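Local coordinates for listeria nuclear targeted protein A (Listeria monocytogenes, PDB 4CIH), which enters the host cell nucleus and relieves repression of interferon-stimulated genes by blocking recruitment of the chromatin repressor BAHD1 to them, at residues P2-K7 with L64-I69. The protein carries 2 engineered substitutions. Residues are numbered along the deposited sequence; the frame is centred on the assembly and turned at random.
Sequences PKLSTK and LSIDAI
Leu4 reaches residues 64-69 through one methyl, CD2, which touches two partners: CG2 of Ile66 at 3.8 Å and CB of Ala68 at 3.9 Å. The Leu4 and Ile66 side chains cross at about a right angle, with methyl CD2 against methyl CG2, and do not run alongside each other. Leu4 CG stands anti to its carbonyl carbon (chi1 -56°) and chi2 of 155° sets the position of CD2; Ile66 CG2 lies anti to its own backbone N, the branch that meets the leucine. Ala68 CB also faces the backbone, 3.8 Å from Lys3 N, and Pro2 CA lies 5.1 Å from Ala68 CA. The buried surface is small, 185 Å² over both sides, and the contact centre is about 19 Å from the centre of the chain. In this four-helical up-and-down bundle, the N-terminal loop before helix 8-34 is thus laid against the short helix 67-70, which lies in the connection from helix 42-63 to helix 77-103. Ile66 is the N-cap residue of that short helix, and Ile66 O accepts a weak hydrogen bond from Ile69 N (2.9 Å). Further out, Leu4 packs on Leu9 and Ile66 on Ile12, both of helix 8-34, while Ser5 OG caps Asp8 N where that helix starts.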
ATOM      1  N   PRO A   2      -5.914 -11.542 -22.052  1.00 38.87           N
ATOM      2  CA  PRO A   2      -5.819 -10.504 -21.005  1.00 43.31           C
ATOM      3  C   PRO A   2      -4.551  -9.647 -21.178  1.00 51.75           C
ATOM      4  O   PRO A   2      -3.443 -10.187 -21.316  1.00 48.66           O
ATOM      5  CB  PRO A   2      -5.812 -11.334 -19.704  1.00 44.52           C
ATOM      6  CG  PRO A   2      -6.463 -12.657 -20.108  1.00 30.82           C
ATOM      7  CD  PRO A   2      -5.943 -12.899 -21.483  1.00 29.57           C
ATOM      8  N   LYS A   3      -4.713  -8.324 -21.241  1.00 54.28           N
ATOM      9  CA  LYS A   3      -3.561  -7.421 -21.441  1.00 43.56           C
ATOM     10  C   LYS A   3      -3.825  -5.910 -21.288  1.00 31.28           C
ATOM     11  O   LYS A   3      -4.886  -5.393 -21.658  1.00 38.30           O
ATOM     12  CB  LYS A   3      -2.877  -7.667 -22.798  1.00 40.89           C
ATOM     13  CG  LYS A   3      -1.369  -7.465 -22.739  1.00 34.84           C
ATOM     14  CD  LYS A   3      -0.873  -6.621 -23.898  1.00 43.61           C
ATOM     15  CE  LYS A   3       0.649  -6.638 -23.962  1.00 45.97           C
ATOM     16  NZ  LYS A   3       1.162  -7.503 -25.073  1.00 38.65           N
ATOM     17  N   LEU A   4      -2.754  -5.227 -20.904  1.00 29.33           N
ATOM     18  CA  LEU A   4      -2.726  -3.890 -20.290  1.00 29.38           C
ATOM     19  C   LEU A   4      -2.322  -2.904 -21.345  1.00 37.48           C
ATOM     20  O   LEU A   4      -1.338  -3.137 -22.083  1.00 32.27           O
ATOM     21  CB  LEU A   4      -1.616  -3.829 -19.256  1.00 25.50           C
ATOM     22  CG  LEU A   4      -1.537  -4.813 -18.096  1.00 27.09           C
ATOM     23  CD1 LEU A   4      -0.092  -4.966 -17.589  1.00 19.92           C
ATOM     24  CD2 LEU A   4      -2.431  -4.269 -16.987  1.00 25.98           C
ATOM     25  N   SER A   5      -3.062  -1.803 -21.459  1.00 42.71           N
ATOM     26  CA  SER A   5      -2.609  -0.810 -22.418  1.00 40.37           C
ATOM     27  C   SER A   5      -1.437   0.018 -21.885  1.00 47.02           C
ATOM     28  O   SER A   5      -1.018  -0.061 -20.706  1.00 35.76           O
ATOM     29  CB  SER A   5      -3.728  -0.007 -23.094  1.00 43.20           C
ATOM     30  OG  SER A   5      -4.488   0.829 -22.236  1.00 35.56           O
ATOM     31  N   THR A   6      -0.816   0.681 -22.838  1.00 50.13           N
ATOM     32  CA  THR A   6       0.133   1.705 -22.551  1.00 47.64           C
ATOM     33  C   THR A   6      -0.588   2.855 -21.842  1.00 42.05           C
ATOM     34  O   THR A   6       0.035   3.637 -21.128  1.00 44.62           O
ATOM     35  CB  THR A   6       0.754   2.147 -23.870  1.00 52.66           C
ATOM     36  OG1 THR A   6       1.362   0.997 -24.480  1.00 56.10           O
ATOM     37  CG2 THR A   6       1.794   3.214 -23.627  1.00 48.33           C
ATOM     38  N   LYS A   7      -1.895   2.962 -22.042  1.00 39.48           N
ATOM     39  CA  LYS A   7      -2.738   3.852 -21.233  1.00 31.75           C
ATOM     40  C   LYS A   7      -2.693   3.311 -19.799  1.00 36.95           C
ATOM     41  O   LYS A   7      -2.409   4.052 -18.850  1.00 35.73           O
ATOM     42  CB  LYS A   7      -4.169   3.823 -21.755  1.00 30.78           C
ATOM     43  CG  LYS A   7      -4.965   5.087 -21.533  1.00 25.95           C
ATOM     44  CD  LYS A   7      -6.448   4.915 -21.781  1.00 33.24           C
ATOM     45  CE  LYS A   7      -7.208   4.329 -20.585  1.00 30.06           C
ATOM     46  NZ  LYS A   7      -6.926   2.875 -20.453  1.00 34.74           N
ATOM     47  N   LEU A  64      -5.898  -3.066  -8.431  1.00 52.33           N
ATOM     48  CA  LEU A  64      -6.517  -4.402  -8.296  1.00 56.40           C
ATOM     49  C   LEU A  64      -7.762  -4.665  -9.152  1.00 55.05           C
ATOM     50  O   LEU A  64      -8.221  -5.828  -9.259  1.00 44.99           O
ATOM     51  CB  LEU A  64      -6.879  -4.706  -6.832  1.00 54.94           C
ATOM     52  CG  LEU A  64      -5.995  -5.641  -5.996  1.00 58.33           C
ATOM     53  CD1 LEU A  64      -6.707  -6.078  -4.717  1.00 50.78           C
ATOM     54  CD2 LEU A  64      -5.560  -6.863  -6.796  1.00 56.53           C
ATOM     55  N   SER A  65      -8.331  -3.601  -9.717  1.00 45.87           N
ATOM     56  CA  SER A  65      -9.513  -3.767 -10.578  1.00 42.61           C
ATOM     57  C   SER A  65      -9.276  -3.407 -12.039  1.00 37.97           C
ATOM     58  O   SER A  65     -10.214  -3.335 -12.833  1.00 51.66           O
ATOM     59  CB  SER A  65     -10.751  -3.061  -9.992  1.00 43.28           C
ATOM     60  OG  SER A  65     -10.908  -1.756 -10.521  1.00 47.03           O
ATOM     61  N   ILE A  66      -8.015  -3.205 -12.412  1.00 34.86           N
ATOM     62  CA  ILE A  66      -7.650  -3.246 -13.824  1.00 31.96           C
ATOM     63  C   ILE A  66      -8.155  -4.545 -14.454  1.00 37.81           C
ATOM     64  O   ILE A  66      -8.206  -5.591 -13.774  1.00 36.93           O
ATOM     65  CB  ILE A  66      -6.157  -3.019 -13.991  1.00 38.42           C
ATOM     66  CG1 ILE A  66      -5.878  -1.534 -13.669  1.00 42.27           C
ATOM     67  CG2 ILE A  66      -5.735  -3.397 -15.405  1.00 43.34           C
ATOM     68  CD1 ILE A  66      -4.430  -1.159 -13.516  1.00 34.38           C
ATOM     69  N   ASP A  67      -8.643  -4.490 -15.695  1.00 39.25           N
ATOM     70  CA  ASP A  67      -9.335  -5.674 -16.202  1.00 47.43           C
ATOM     71  C   ASP A  67      -8.363  -6.812 -16.089  1.00 43.11           C
ATOM     72  O   ASP A  67      -8.522  -7.701 -15.241  1.00 40.08           O
ATOM     73  CB  ASP A  67      -9.846  -5.503 -17.633  1.00 52.60           C
ATOM     74  CG  ASP A  67     -10.486  -6.778 -18.180  1.00 56.18           C
ATOM     75  OD1 ASP A  67      -9.740  -7.741 -18.435  1.00 58.24           O
ATOM     76  OD2 ASP A  67     -11.726  -6.819 -18.387  1.00 61.57           O
ATOM     77  N   ALA A  68      -7.290  -6.697 -16.872  1.00 49.29           N
ATOM     78  CA  ALA A  68      -6.155  -7.621 -16.824  1.00 40.87           C
ATOM     79  C   ALA A  68      -5.642  -7.907 -15.420  1.00 46.74           C
ATOM     80  O   ALA A  68      -5.061  -8.984 -15.202  1.00 42.09           O
ATOM     81  CB  ALA A  68      -5.014  -7.086 -17.678  1.00 45.64           C
ATOM     82  N   ILE A  69      -5.805  -6.967 -14.475  1.00 44.07           N
ATOM     83  CA  ILE A  69      -5.410  -7.255 -13.073  1.00 41.43           C
ATOM     84  C   ILE A  69      -6.417  -8.171 -12.363  1.00 41.84           C
ATOM     85  O   ILE A  69      -6.026  -9.121 -11.681  1.00 60.64           O
ATOM     86  CB  ILE A  69      -4.989  -5.987 -12.260  1.00 38.74           C
ATOM     87  CG1 ILE A  69      -3.643  -5.455 -12.759  1.00 39.92           C
ATOM     88  CG2 ILE A  69      -4.795  -6.274 -10.776  1.00 38.45           C
ATOM     89  CD1 ILE A  69      -2.494  -6.422 -12.582  1.00 25.36           C
TER